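Local coordinates for extracellular solute-binding protein (Conexibacter woesei, PDB 4P98) that probably binds a small solute, perhaps a nucleoside as in its PnrA-like relatives, for uptake by an ABC transporter, at residues A[188-193]-A[207-212]; A[217-222]-A[237-242]; A[32-37]-A[121-126]; A[136-141]-A[292-297]. All blocks are in the same frame, centred on the assembly; numbering follows the deposited sequence.

Interaction 1 (A[188-193]-A[207-212]); sequences QKEQEA and ATDDGR
The amino end of helix 212-221 is gripped by a carboxylate from another helix: Glu190, on helix 187-199, reaches the N-cap residue Gly211. Its CG stands anti to the backbone N (chi1 -170°) and the chain runs on extended, which carries the carboxylate straight across the gap. Gly211 N donates to Glu190 OE1 at 2.9 Å, meeting it on the syn side, 22° out of the carboxylate plane. Glu190 OE2 lies over the Gly211 backbone and accepts from Leu214 N in the first helical turn, so both oxygens serve the helix start. OE1 also accepts from a water at 2.8 Å that is held in turn by Asp209 N, 2.9 Å from the same water. Asp209 OD2, 4.4 Å from Glu190 OE1, takes the backbone N of Tyr185. Beside this, Asp210 OD1 accepts from Arg212 N in an Asx turn, while Arg212 clasps the same carboxylate side-on, NE to OD1 at 2.9 Å and NH2 to OD2 at 2.7 Å. With an alanine in place of Glu190, the amides of Gly211 and Leu214 would probably lose their acceptor and the water one of its two holds. The loop from strand 205-207 into helix 212-221 is the usual strand-to-helix connection of a parallel alpha/beta domain, here held by a side chain of a neighbouring helix.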
loop_
_atom_site.group_PDB
_atom_site.type_symbol
_atom_site.label_atom_id
_atom_site.label_comp_id
_atom_site.label_asym_id
_atom_site.label_seq_id
_atom_site.Cartn_x
_atom_site.Cartn_y
_atom_site.Cartn_z
ATOM N N GLN A 188 11.079 15.908 -8.800
ATOM C CA GLN A 188 11.217 17.321 -9.135
ATOM C C GLN A 188 9.912 17.890 -9.686
ATOM O O GLN A 188 9.466 18.950 -9.251
ATOM C CB GLN A 188 12.406 17.505 -10.094
ATOM C CG GLN A 188 13.707 17.118 -9.381
ATOM C CD GLN A 188 14.918 16.952 -10.290
ATOM O OE1 GLN A 188 14.807 16.926 -11.514
ATOM N NE2 GLN A 188 16.080 16.819 -9.678
ATOM N N LYS A 189 9.259 17.158 -10.586
ATOM C CA LYS A 189 7.942 17.573 -11.080
ATOM C C LYS A 189 6.889 17.480 -9.967
ATOM O O LYS A 189 5.992 18.313 -9.889
ATOM C CB LYS A 189 7.495 16.729 -12.268
ATOM C CG LYS A 189 8.204 17.071 -13.567
ATOM C CD LYS A 189 7.638 16.265 -14.733
ATOM C CE LYS A 189 8.493 16.415 -15.992
ATOM N NZ LYS A 189 8.236 15.315 -16.970
ATOM N N GLU A 190 7.018 16.476 -9.104
ATOM C CA GLU A 190 6.111 16.327 -7.963
ATOM C C GLU A 190 6.202 17.529 -7.035
ATOM O O GLU A 190 5.184 18.096 -6.647
ATOM C CB GLU A 190 6.443 15.071 -7.176
ATOM C CG GLU A 190 5.393 14.723 -6.132
ATOM C CD GLU A 190 5.859 13.582 -5.276
ATOM O OE1 GLU A 190 5.445 12.435 -5.551
ATOM O OE2 GLU A 190 6.688 13.829 -4.371
ATOM N N GLN A 191 7.428 17.919 -6.695
ATOM C CA GLN A 191 7.640 19.136 -5.916
ATOM C C GLN A 191 6.997 20.388 -6.549
ATOM O O GLN A 191 6.285 21.127 -5.861
ATOM C CB GLN A 191 9.120 19.351 -5.618
ATOM C CG GLN A 191 9.359 20.562 -4.722
ATOM C CD GLN A 191 10.721 20.584 -4.076
ATOM O OE1 GLN A 191 11.530 19.676 -4.243
ATOM N NE2 GLN A 191 10.974 21.631 -3.305
ATOM N N GLU A 192 7.239 20.606 -7.840
ATOM C CA GLU A 192 6.669 21.738 -8.570
ATOM C C GLU A 192 5.136 21.731 -8.548
ATOM O O GLU A 192 4.499 22.773 -8.346
ATOM C CB GLU A 192 7.176 21.724 -10.024
ATOM C CG GLU A 192 8.668 22.011 -10.141
ATOM C CD GLU A 192 9.286 21.597 -11.473
ATOM O OE1 GLU A 192 8.582 21.051 -12.366
ATOM O OE2 GLU A 192 10.505 21.823 -11.626
ATOM N N ALA A 193 4.547 20.555 -8.757
ATOM C CA ALA A 193 3.093 20.408 -8.752
ATOM C C ALA A 193 2.542 20.729 -7.365
ATOM O O ALA A 193 1.577 21.458 -7.247
ATOM C CB ALA A 193 2.678 18.998 -9.185
ATOM N N ALA A 207 -0.042 12.905 -1.223
ATOM C CA ALA A 207 0.759 12.210 -2.233
ATOM C C ALA A 207 0.162 10.850 -2.568
ATOM O O ALA A 207 -0.111 10.048 -1.664
ATOM C CB ALA A 207 2.172 12.006 -1.719
ATOM N N THR A 208 0.003 10.568 -3.857
ATOM C CA THR A 208 -0.347 9.207 -4.289
ATOM C C THR A 208 0.792 8.483 -4.987
ATOM O O THR A 208 0.714 7.272 -5.210
ATOM C CB THR A 208 -1.566 9.197 -5.206
ATOM O OG1 THR A 208 -1.293 9.947 -6.386
ATOM C CG2 THR A 208 -2.756 9.784 -4.480
ATOM N N ASP A 209 1.839 9.210 -5.358
ATOM C CA ASP A 209 3.036 8.574 -5.857
ATOM C C ASP A 209 4.072 8.577 -4.712
ATOM O O ASP A 209 3.703 8.354 -3.565
ATOM C CB ASP A 209 3.527 9.268 -7.137
ATOM C CG ASP A 209 4.523 8.413 -7.913
ATOM O OD1 ASP A 209 4.137 7.343 -8.409
ATOM O OD2 ASP A 209 5.703 8.792 -8.000
ATOM N N ASP A 210 5.346 8.840 -4.986
ATOM C CA ASP A 210 6.366 8.710 -3.958
ATOM C C ASP A 210 6.130 9.675 -2.790
ATOM O O ASP A 210 6.132 9.267 -1.627
ATOM C CB ASP A 210 7.762 8.918 -4.547
ATOM C CG ASP A 210 8.850 8.778 -3.505
ATOM O OD1 ASP A 210 9.138 9.769 -2.824
ATOM O OD2 ASP A 210 9.400 7.672 -3.333
ATOM N N GLY A 211 5.928 10.943 -3.115
ATOM C CA GLY A 211 5.666 11.964 -2.115
ATOM C C GLY A 211 6.861 12.781 -1.617
ATOM O O GLY A 211 6.652 13.822 -1.026
ATOM N N ARG A 212 8.097 12.328 -1.816
ATOM C CA ARG A 212 9.258 13.068 -1.267
ATOM C C ARG A 212 9.381 14.510 -1.780
ATOM O O ARG A 212 9.819 15.399 -1.043
ATOM C CB ARG A 212 10.556 12.316 -1.492
ATOM C CG ARG A 212 10.848 11.340 -0.371
ATOM C CD ARG A 212 12.031 10.462 -0.695
ATOM N NE ARG A 212 11.610 9.300 -1.449
ATOM C CZ ARG A 212 12.310 8.179 -1.583
ATOM N NH1 ARG A 212 13.510 8.054 -1.040
ATOM N NH2 ARG A 212 11.794 7.161 -2.269
HETATM O O HOH W 1 2.756 11.956 -5.114
HETATM O O HOH W 2 6.551 11.274 -7.748
#

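Interaction 2 (A[217-222]-A[237-242]); sequences AAVAGD and KAVNIT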
loop_
_atom_site.group_PDB
_atom_site.type_symbol
_atom_site.label_atom_id
_atom_site.label_comp_id
_atom_site.label_asym_id
_atom_site.label_seq_id
_atom_site.Cartn_x
_atom_site.Cartn_y
_atom_site.Cartn_z
ATOM N N ALA A 217 7.964 20.546 -0.673
ATOM C CA ALA A 217 7.124 21.718 -0.887
ATOM C C ALA A 217 6.309 22.038 0.366
ATOM O O ALA A 217 6.118 23.208 0.726
ATOM C CB ALA A 217 6.198 21.495 -2.073
ATOM N N ALA A 218 5.814 20.987 1.007
ATOM C CA ALA A 218 5.049 21.116 2.240
ATOM C C ALA A 218 5.879 21.745 3.366
ATOM O O ALA A 218 5.401 22.622 4.080
ATOM C CB ALA A 218 4.531 19.750 2.671
ATOM N N VAL A 219 7.110 21.279 3.528
ATOM C CA VAL A 219 8.005 21.837 4.543
ATOM C C VAL A 219 8.229 23.336 4.283
ATOM O O VAL A 219 8.201 24.140 5.212
ATOM C CB VAL A 219 9.348 21.076 4.605
ATOM C CG1 VAL A 219 10.378 21.824 5.452
ATOM C CG2 VAL A 219 9.142 19.666 5.157
ATOM N N ALA A 220 8.437 23.708 3.024
ATOM C CA ALA A 220 8.672 25.117 2.673
ATOM C C ALA A 220 7.467 25.998 3.041
ATOM O O ALA A 220 7.624 27.161 3.449
ATOM C CB ALA A 220 9.003 25.243 1.188
ATOM N N GLY A 221 6.272 25.435 2.919
ATOM C CA GLY A 221 5.040 26.166 3.215
ATOM C C GLY A 221 4.372 25.866 4.551
ATOM O O GLY A 221 3.272 26.335 4.796
ATOM N N ASP A 222 5.036 25.099 5.406
ATOM C CA ASP A 222 4.515 24.748 6.730
ATOM C C ASP A 222 3.117 24.122 6.696
ATOM O O ASP A 222 2.269 24.469 7.519
ATOM C CB ASP A 222 4.495 25.988 7.648
ATOM C CG ASP A 222 5.854 26.648 7.776
ATOM O OD1 ASP A 222 6.825 25.940 8.109
ATOM O OD2 ASP A 222 5.946 27.878 7.559
ATOM N N LYS A 237 9.356 13.692 7.131
ATOM C CA LYS A 237 8.574 12.764 7.960
ATOM C C LYS A 237 7.849 13.512 9.071
ATOM O O LYS A 237 6.723 13.176 9.421
ATOM C CB LYS A 237 9.453 11.644 8.536
ATOM C CG LYS A 237 9.863 10.597 7.502
ATOM C CD LYS A 237 10.309 9.285 8.142
ATOM C CE LYS A 237 11.693 9.409 8.762
ATOM N NZ LYS A 237 12.156 8.118 9.350
ATOM N N ALA A 238 8.476 14.556 9.600
ATOM C CA ALA A 238 7.885 15.331 10.679
ATOM C C ALA A 238 6.578 16.026 10.296
ATOM O O ALA A 238 5.799 16.357 11.165
ATOM C CB ALA A 238 8.891 16.346 11.222
ATOM N N VAL A 239 6.315 16.243 9.007
ATOM C CA VAL A 239 5.058 16.875 8.609
ATOM C C VAL A 239 4.038 15.882 8.019
ATOM O O VAL A 239 2.947 16.269 7.662
ATOM C CB VAL A 239 5.290 18.064 7.653
ATOM C CG1 VAL A 239 6.218 19.071 8.322
ATOM C CG2 VAL A 239 5.855 17.612 6.305
ATOM N N ASN A 240 4.408 14.614 7.918
ATOM C CA ASN A 240 3.485 13.592 7.406
ATOM C C ASN A 240 2.642 13.013 8.544
ATOM O O ASN A 240 3.149 12.291 9.397
ATOM C CB ASN A 240 4.243 12.487 6.684
ATOM C CG ASN A 240 3.334 11.635 5.808
ATOM O OD1 ASN A 240 2.769 12.111 4.813
ATOM N ND2 ASN A 240 3.211 10.363 6.164
ATOM N N ILE A 241 1.362 13.347 8.532
ATOM C CA ILE A 241 0.416 12.922 9.564
ATOM C C ILE A 241 0.354 11.408 9.576
ATOM O O ILE A 241 0.616 10.756 10.597
ATOM C CB ILE A 241 -0.978 13.509 9.303
ATOM C CG1 ILE A 241 -0.944 15.023 9.429
ATOM C CG2 ILE A 241 -1.992 12.963 10.308
ATOM C CD1 ILE A 241 -2.127 15.711 8.778
ATOM N N THR A 242 0.084 10.848 8.404
ATOM C CA THR A 242 -0.029 9.420 8.275
ATOM C C THR A 242 -0.030 9.036 6.801
ATOM O O THR A 242 -0.128 9.890 5.933
ATOM C CB THR A 242 -1.335 8.925 8.950
ATOM O OG1 THR A 242 -1.345 7.487 9.007
ATOM C CG2 THR A 242 -2.539 9.430 8.206
#
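Val219 of helix 212-221 and Val239, in the turn before strand 240-242, meet methyl to methyl, and the contact across the two segments is wholly apolar. Val219 CG2 and Val239 CG2 lie 4.0 Å apart; the two side chains cross at about a right angle, and CG2 is the branch that touches in each. In Val219 the other branch, CG1, is anti to the backbone N (chi1 168°), which leaves CG2 beside that N and facing the turn. In Val239 it is CG2 that sits between the backbone N and the carbonyl carbon, and this rotation presents it to the helix. One residue back, Ala218 points its CB at the same methyl from 4.4 Å, a looser touch, and Ala218 also packs on Val223. Val239 CG2 thus rests against two consecutive residues of the helix.

Backbone bonds shape both partners. Asn240 N donates to Lys237 O at 3.1 Å, closing a type I beta turn that places Val239 at its third position. On the helical side Gly221 N reaches Ala217 O at 3.1 Å, and the chain then leaves the helix at Asp222, with positive phi, in a Schellman motif.

Side-chain polar bonds tie the turn to the sheet: Asn240 OD1 accepts from Val228 N and is bonded to Thr225 OG1. A local bond joins Asn240 ND2 to Thr243 OG1.

Helix 212-221 links the neighbouring parallel strands 205-207 and 225-226 as a beta-alpha-beta crossover, and here its last turns pack beside the approach to edge strand 240-242, as helices flank the parallel sheet in a Rossmann-like alpha/beta fold.

Interaction 3 (A[32-37]-A[121-126]); sequences GAFNAW and WTYDFG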
loop_
_atom_site.group_PDB
_atom_site.type_symbol
_atom_site.label_atom_id
_atom_site.label_comp_id
_atom_site.label_asym_id
_atom_site.label_seq_id
_atom_site.Cartn_x
_atom_site.Cartn_y
_atom_site.Cartn_z
ATOM N N GLY A 32 10.014 2.954 0.953
ATOM C CA GLY A 32 9.130 3.484 2.000
ATOM C C GLY A 32 7.649 3.349 1.669
ATOM O O GLY A 32 6.824 4.115 2.169
ATOM N N ALA A 33 7.319 2.386 0.808
ATOM C CA ALA A 33 5.956 2.220 0.324
ATOM C C ALA A 33 5.712 0.737 0.007
ATOM O O ALA A 33 6.055 -0.117 0.834
ATOM C CB ALA A 33 5.706 3.130 -0.868
ATOM N N PHE A 34 5.146 0.418 -1.158
ATOM C CA PHE A 34 4.685 -0.950 -1.467
ATOM C C PHE A 34 5.686 -2.041 -1.096
ATOM O O PHE A 34 5.330 -2.991 -0.403
ATOM C CB PHE A 34 4.305 -1.081 -2.952
ATOM C CG PHE A 34 3.771 -2.439 -3.334
ATOM C CD1 PHE A 34 2.473 -2.815 -2.984
ATOM C CD2 PHE A 34 4.545 -3.329 -4.073
ATOM C CE1 PHE A 34 1.977 -4.047 -3.351
ATOM C CE2 PHE A 34 4.054 -4.566 -4.439
ATOM C CZ PHE A 34 2.768 -4.929 -4.062
ATOM N N ASN A 35 6.937 -1.922 -1.538
ATOM C CA ASN A 35 7.890 -2.994 -1.285
ATOM C C ASN A 35 8.360 -3.018 0.153
ATOM O O ASN A 35 8.556 -4.100 0.711
ATOM C CB ASN A 35 9.060 -2.964 -2.252
ATOM C CG ASN A 35 8.622 -3.231 -3.673
ATOM O OD1 ASN A 35 8.460 -4.374 -4.087
ATOM N ND2 ASN A 35 8.410 -2.173 -4.419
ATOM N N ALA A 36 8.494 -1.838 0.755
ATOM C CA ALA A 36 8.844 -1.744 2.169
ATOM C C ALA A 36 7.786 -2.418 3.038
ATOM O O ALA A 36 8.110 -2.999 4.072
ATOM C CB ALA A 36 9.008 -0.298 2.588
ATOM N N TRP A 37 6.529 -2.348 2.616
ATOM C CA TRP A 37 5.436 -2.963 3.395
ATOM C C TRP A 37 5.610 -4.478 3.527
ATOM O O TRP A 37 5.353 -5.044 4.593
ATOM C CB TRP A 37 4.071 -2.622 2.808
ATOM C CG TRP A 37 3.772 -1.134 2.739
ATOM C CD1 TRP A 37 4.320 -0.142 3.512
ATOM C CD2 TRP A 37 2.871 -0.482 1.840
ATOM N NE1 TRP A 37 3.808 1.081 3.153
ATOM C CE2 TRP A 37 2.909 0.898 2.135
ATOM C CE3 TRP A 37 2.020 -0.932 0.824
ATOM C CZ2 TRP A 37 2.140 1.830 1.448
ATOM C CZ3 TRP A 37 1.251 0.006 0.137
ATOM C CH2 TRP A 37 1.329 1.368 0.448
ATOM N N TRP A 121 -3.413 -13.040 -3.176
ATOM C CA TRP A 121 -4.067 -11.900 -2.548
ATOM C C TRP A 121 -4.178 -10.702 -3.471
ATOM O O TRP A 121 -3.491 -10.605 -4.507
ATOM C CB TRP A 121 -3.397 -11.524 -1.216
ATOM C CG TRP A 121 -1.985 -11.005 -1.345
ATOM C CD1 TRP A 121 -0.834 -11.753 -1.392
ATOM C CD2 TRP A 121 -1.577 -9.633 -1.431
ATOM N NE1 TRP A 121 0.260 -10.921 -1.504
ATOM C CE2 TRP A 121 -0.176 -9.618 -1.545
ATOM C CE3 TRP A 121 -2.270 -8.413 -1.440
ATOM C CZ2 TRP A 121 0.559 -8.425 -1.663
ATOM C CZ3 TRP A 121 -1.533 -7.224 -1.547
ATOM C CH2 TRP A 121 -0.135 -7.246 -1.654
ATOM N N THR A 122 -5.062 -9.797 -3.075
ATOM C CA THR A 122 -5.333 -8.594 -3.825
ATOM C C THR A 122 -5.739 -7.457 -2.870
ATOM O O THR A 122 -5.995 -7.679 -1.677
ATOM C CB THR A 122 -6.432 -8.834 -4.876
ATOM O OG1 THR A 122 -6.516 -7.710 -5.759
ATOM C CG2 THR A 122 -7.770 -9.045 -4.228
ATOM N N TYR A 123 -5.760 -6.242 -3.415
ATOM C CA TYR A 123 -6.292 -5.065 -2.750
ATOM C C TYR A 123 -6.774 -4.080 -3.797
ATOM O O TYR A 123 -6.439 -4.200 -4.980
ATOM C CB TYR A 123 -5.253 -4.399 -1.858
ATOM C CG TYR A 123 -4.096 -3.716 -2.608
ATOM C CD1 TYR A 123 -3.095 -4.463 -3.229
ATOM C CD2 TYR A 123 -4.003 -2.331 -2.665
ATOM C CE1 TYR A 123 -2.030 -3.836 -3.892
ATOM C CE2 TYR A 123 -2.942 -1.704 -3.318
ATOM C CZ TYR A 123 -1.964 -2.462 -3.926
ATOM O OH TYR A 123 -0.917 -1.830 -4.581
ATOM N N ASP A 124 -7.564 -3.111 -3.362
ATOM C CA ASP A 124 -8.151 -2.129 -4.272
ATOM C C ASP A 124 -7.475 -0.773 -4.049
ATOM O O ASP A 124 -7.503 -0.230 -2.940
ATOM C CB ASP A 124 -9.665 -2.014 -4.050
ATOM C CG ASP A 124 -10.451 -3.219 -4.585
ATOM O OD1 ASP A 124 -10.005 -3.903 -5.529
ATOM O OD2 ASP A 124 -11.548 -3.479 -4.056
ATOM N N PHE A 125 -6.870 -0.237 -5.109
ATOM C CA PHE A 125 -6.182 1.062 -5.047
ATOM C C PHE A 125 -7.105 2.165 -4.547
ATOM O O PHE A 125 -6.707 3.002 -3.746
ATOM C CB PHE A 125 -5.625 1.438 -6.424
ATOM C CG PHE A 125 -4.445 0.611 -6.836
ATOM C CD1 PHE A 125 -3.198 0.854 -6.284
ATOM C CD2 PHE A 125 -4.580 -0.405 -7.772
ATOM C CE1 PHE A 125 -2.098 0.094 -6.653
ATOM C CE2 PHE A 125 -3.485 -1.168 -8.153
ATOM C CZ PHE A 125 -2.245 -0.917 -7.588
ATOM N N GLY A 126 -8.348 2.126 -5.002
ATOM C CA GLY A 126 -9.358 3.096 -4.593
ATOM C C GLY A 126 -9.514 3.208 -3.085
ATOM O O GLY A 126 -9.829 4.280 -2.587
#
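Phe34, in the first turn of helix 34-45, meets Tyr123 and Trp121, two aromatic residues of strand 118-123. Its CB points at the strand, and with CG anti to the backbone N (chi1 -178°) the ring is thrown outward from the helix. CD1 is the first ring atom to touch, 3.9 Å from Tyr123 OH. CE1, the next, does most of the work: it lies 3.8 Å from Tyr123 OH and 4.0 Å from Tyr123 CE1, the two side chains crossing at a slant, and it also comes within 4.2 Å of Trp121 CH2. Seen from the indole, this last approach is at the edge, close to the ring plane. At the far end of the ring, Phe34 CZ stays near the same corner of the indole, 4.4 Å from Trp121 CH2. No polar bond joins the three side chains, so the phenol oxygen meets Phe34 through van der Waals contact. Trp121 and Tyr123 can share one partner because they are two apart on an extended strand and have nearly equal first torsions, 66° and 69°; Thr122 between them faces the opposite way. The Phe34 ring is stacked on His82, whose NE2 is also hydrogen-bonded to Phe34 O.

The centre of the contact lies about 3 Å from the centre of the chain, consistent with the cleft between the two lobes of a solute-binding protein. Strand 118-123 runs there between strands 101-105 and 268-271 of the six-stranded parallel sheet, helix 34-45 begins across from its end, and helix 125-137 departs immediately after it; Leu246, from a loop, packs on both Trp121 and Tyr123.

Interaction 4 (A[136-141]-A[292-297]); sequences AGSLRG and DDLQAR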
loop_
_atom_site.group_PDB
_atom_site.type_symbol
_atom_site.label_atom_id
_atom_site.label_comp_id
_atom_site.label_asym_id
_atom_site.label_seq_id
_atom_site.Cartn_x
_atom_site.Cartn_y
_atom_site.Cartn_z
ATOM N N ALA A 136 -7.941 13.237 5.509
ATOM C CA ALA A 136 -7.886 14.650 5.147
ATOM C C ALA A 136 -9.142 15.404 5.597
ATOM O O ALA A 136 -9.061 16.526 6.085
ATOM C CB ALA A 136 -7.693 14.812 3.647
ATOM N N GLY A 137 -10.299 14.783 5.422
ATOM C CA GLY A 137 -11.562 15.395 5.800
ATOM C C GLY A 137 -11.844 15.373 7.292
ATOM O O GLY A 137 -12.767 16.030 7.749
ATOM N N SER A 138 -11.046 14.631 8.052
ATOM C CA SER A 138 -11.213 14.525 9.499
ATOM C C SER A 138 -10.380 15.533 10.291
ATOM O O SER A 138 -10.471 15.572 11.512
ATOM C CB SER A 138 -10.837 13.112 9.963
ATOM O OG SER A 138 -11.719 12.153 9.404
ATOM N N LEU A 139 -9.568 16.340 9.610
ATOM C CA LEU A 139 -8.614 17.213 10.287
ATOM C C LEU A 139 -9.284 18.500 10.752
ATOM O O LEU A 139 -10.402 18.796 10.352
ATOM C CB LEU A 139 -7.451 17.558 9.352
ATOM C CG LEU A 139 -6.672 16.381 8.786
ATOM C CD1 LEU A 139 -5.624 16.894 7.802
ATOM C CD2 LEU A 139 -6.030 15.555 9.892
ATOM N N ARG A 140 -8.590 19.262 11.592
ATOM C CA ARG A 140 -9.144 20.514 12.130
ATOM C C ARG A 140 -8.634 21.702 11.339
ATOM O O ARG A 140 -7.425 21.907 11.262
ATOM C CB ARG A 140 -8.737 20.703 13.587
ATOM C CG ARG A 140 -9.524 19.871 14.586
ATOM C CD ARG A 140 -9.227 20.293 16.025
ATOM N NE ARG A 140 -7.797 20.180 16.340
ATOM C CZ ARG A 140 -7.295 19.751 17.499
ATOM N NH1 ARG A 140 -8.089 19.378 18.502
ATOM N NH2 ARG A 140 -5.973 19.686 17.654
ATOM N N GLY A 141 -9.553 22.474 10.760
ATOM C CA GLY A 141 -9.208 23.717 10.080
ATOM C C GLY A 141 -8.640 23.557 8.680
ATOM O O GLY A 141 -8.024 24.467 8.161
ATOM N N ASP A 292 -7.376 14.422 18.394
ATOM C CA ASP A 292 -6.891 13.397 19.321
ATOM C C ASP A 292 -7.513 12.042 19.030
ATOM O O ASP A 292 -6.922 11.010 19.330
ATOM C CB ASP A 292 -7.201 13.771 20.779
ATOM C CG ASP A 292 -6.442 15.001 21.246
ATOM O OD1 ASP A 292 -5.252 15.149 20.882
ATOM O OD2 ASP A 292 -7.037 15.817 21.981
ATOM N N ASP A 293 -8.705 12.052 18.452
ATOM C CA ASP A 293 -9.443 10.816 18.177
ATOM C C ASP A 293 -9.354 10.359 16.711
ATOM O O ASP A 293 -10.237 9.644 16.230
ATOM C CB ASP A 293 -10.911 10.991 18.576
ATOM C CG ASP A 293 -11.654 11.960 17.670
ATOM O OD1 ASP A 293 -10.992 12.688 16.905
ATOM O OD2 ASP A 293 -12.902 11.996 17.712
ATOM N N LEU A 294 -8.308 10.753 15.989
ATOM C CA LEU A 294 -8.258 10.415 14.559
ATOM C C LEU A 294 -8.315 8.909 14.328
ATOM O O LEU A 294 -9.085 8.450 13.486
ATOM C CB LEU A 294 -7.028 11.005 13.865
ATOM C CG LEU A 294 -6.961 10.719 12.357
ATOM C CD1 LEU A 294 -8.191 11.246 11.629
ATOM C CD2 LEU A 294 -5.682 11.313 11.780
ATOM N N GLN A 295 -7.513 8.159 15.082
ATOM C CA GLN A 295 -7.444 6.711 14.954
ATOM C C GLN A 295 -8.792 6.063 15.251
ATOM O O GLN A 295 -9.188 5.128 14.553
ATOM C CB GLN A 295 -6.354 6.110 15.845
ATOM C CG GLN A 295 -6.150 4.608 15.652
ATOM C CD GLN A 295 -5.693 4.260 14.243
ATOM O OE1 GLN A 295 -6.431 3.656 13.452
ATOM N NE2 GLN A 295 -4.479 4.659 13.919
ATOM N N ALA A 296 -9.493 6.569 16.269
ATOM C CA ALA A 296 -10.825 6.067 16.614
ATOM C C ALA A 296 -11.790 6.277 15.453
ATOM O O ALA A 296 -12.591 5.404 15.146
ATOM C CB ALA A 296 -11.355 6.740 17.886
ATOM N N ARG A 297 -11.701 7.427 14.794
ATOM C CA ARG A 297 -12.554 7.701 13.646
ATOM C C ARG A 297 -12.299 6.748 12.474
ATOM O O ARG A 297 -13.229 6.325 11.791
ATOM C CB ARG A 297 -12.382 9.131 13.166
ATOM C CG ARG A 297 -12.738 10.191 14.187
ATOM C CD ARG A 297 -12.913 11.521 13.505
ATOM N NE ARG A 297 -12.724 12.639 14.422
ATOM C CZ ARG A 297 -12.980 13.903 14.111
ATOM N NH1 ARG A 297 -13.433 14.221 12.905
ATOM N NH2 ARG A 297 -12.780 14.858 15.014
HETATM O O HOH W 3 -14.068 12.106 10.543
#
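Ser138, just past the end of helix 125-137, is met by Leu294 and Arg297 from the first turn of helix 294-307. Ahead of that turn, Asp292 OD2 stands 5.1 Å from Arg140 NH1, opposite charges near each other but not in contact; Arg140 NH2 is bonded to Asp288 O instead. Asp293 holds the N-cap position, yet its side chain makes no capping bond and turns to Arg297. Arg297 NE donates to Asp293 OD1 at 3.0 Å in a salt bridge, approaching from above the carboxylate plane, 38° out of it. The backbone carbonyl of Asp293 accepts from Arg297 N, the first bond of the helix.

Leu294 supplies the apolar touch: CG is anti to the backbone N (chi1 -178°), and this swings CD1 to within 3.6 Å of Ser138 CB. Three residues on, Arg297, extended from CG to NE, lays its guanidinium beside Ser138. Ser138 O lies over one face, 3.5 Å from Arg297 NH1, a packing position and not a hydrogen bond. In the guanidinium plane, NH1 donates to a water at 3.2 Å, and that water donates to Ser138 OG at 2.6 Å; OG is also hydrogen-bonded to Phe134 O. A leucine in place of Arg297 would probably leave Asp293 without its counter-charge and break the water link to Ser138.

Helix 125-137 spans from strand 118-123 of one sheet to strand 144-149 of the other, one of the interdomain crossovers of a type I periplasmic binding-protein fold, and the amino end of the C-terminal helix here packs against its exit.

From the N terminus, interaction 3 closes first, bringing the start of helix 34-45 to the end of strand 118-123 over a long loop within the six-stranded lobe. Helix 125-137, shared by interactions 3 and 4, then carries the chain to the five-stranded lobe, where 136-141 opens the largest loop. Nested inside it, and in series with each other, come interaction 1, closed by 207-212, and interaction 2, closed by 237-242; they touch through Gln191 and Ala217. Only at 292-297 does interaction 4 close, after the chain has revisited the first sheet with strand 268-271. Leu139 packs on Ile241, joining interactions 2 and 4. None of the loops cross.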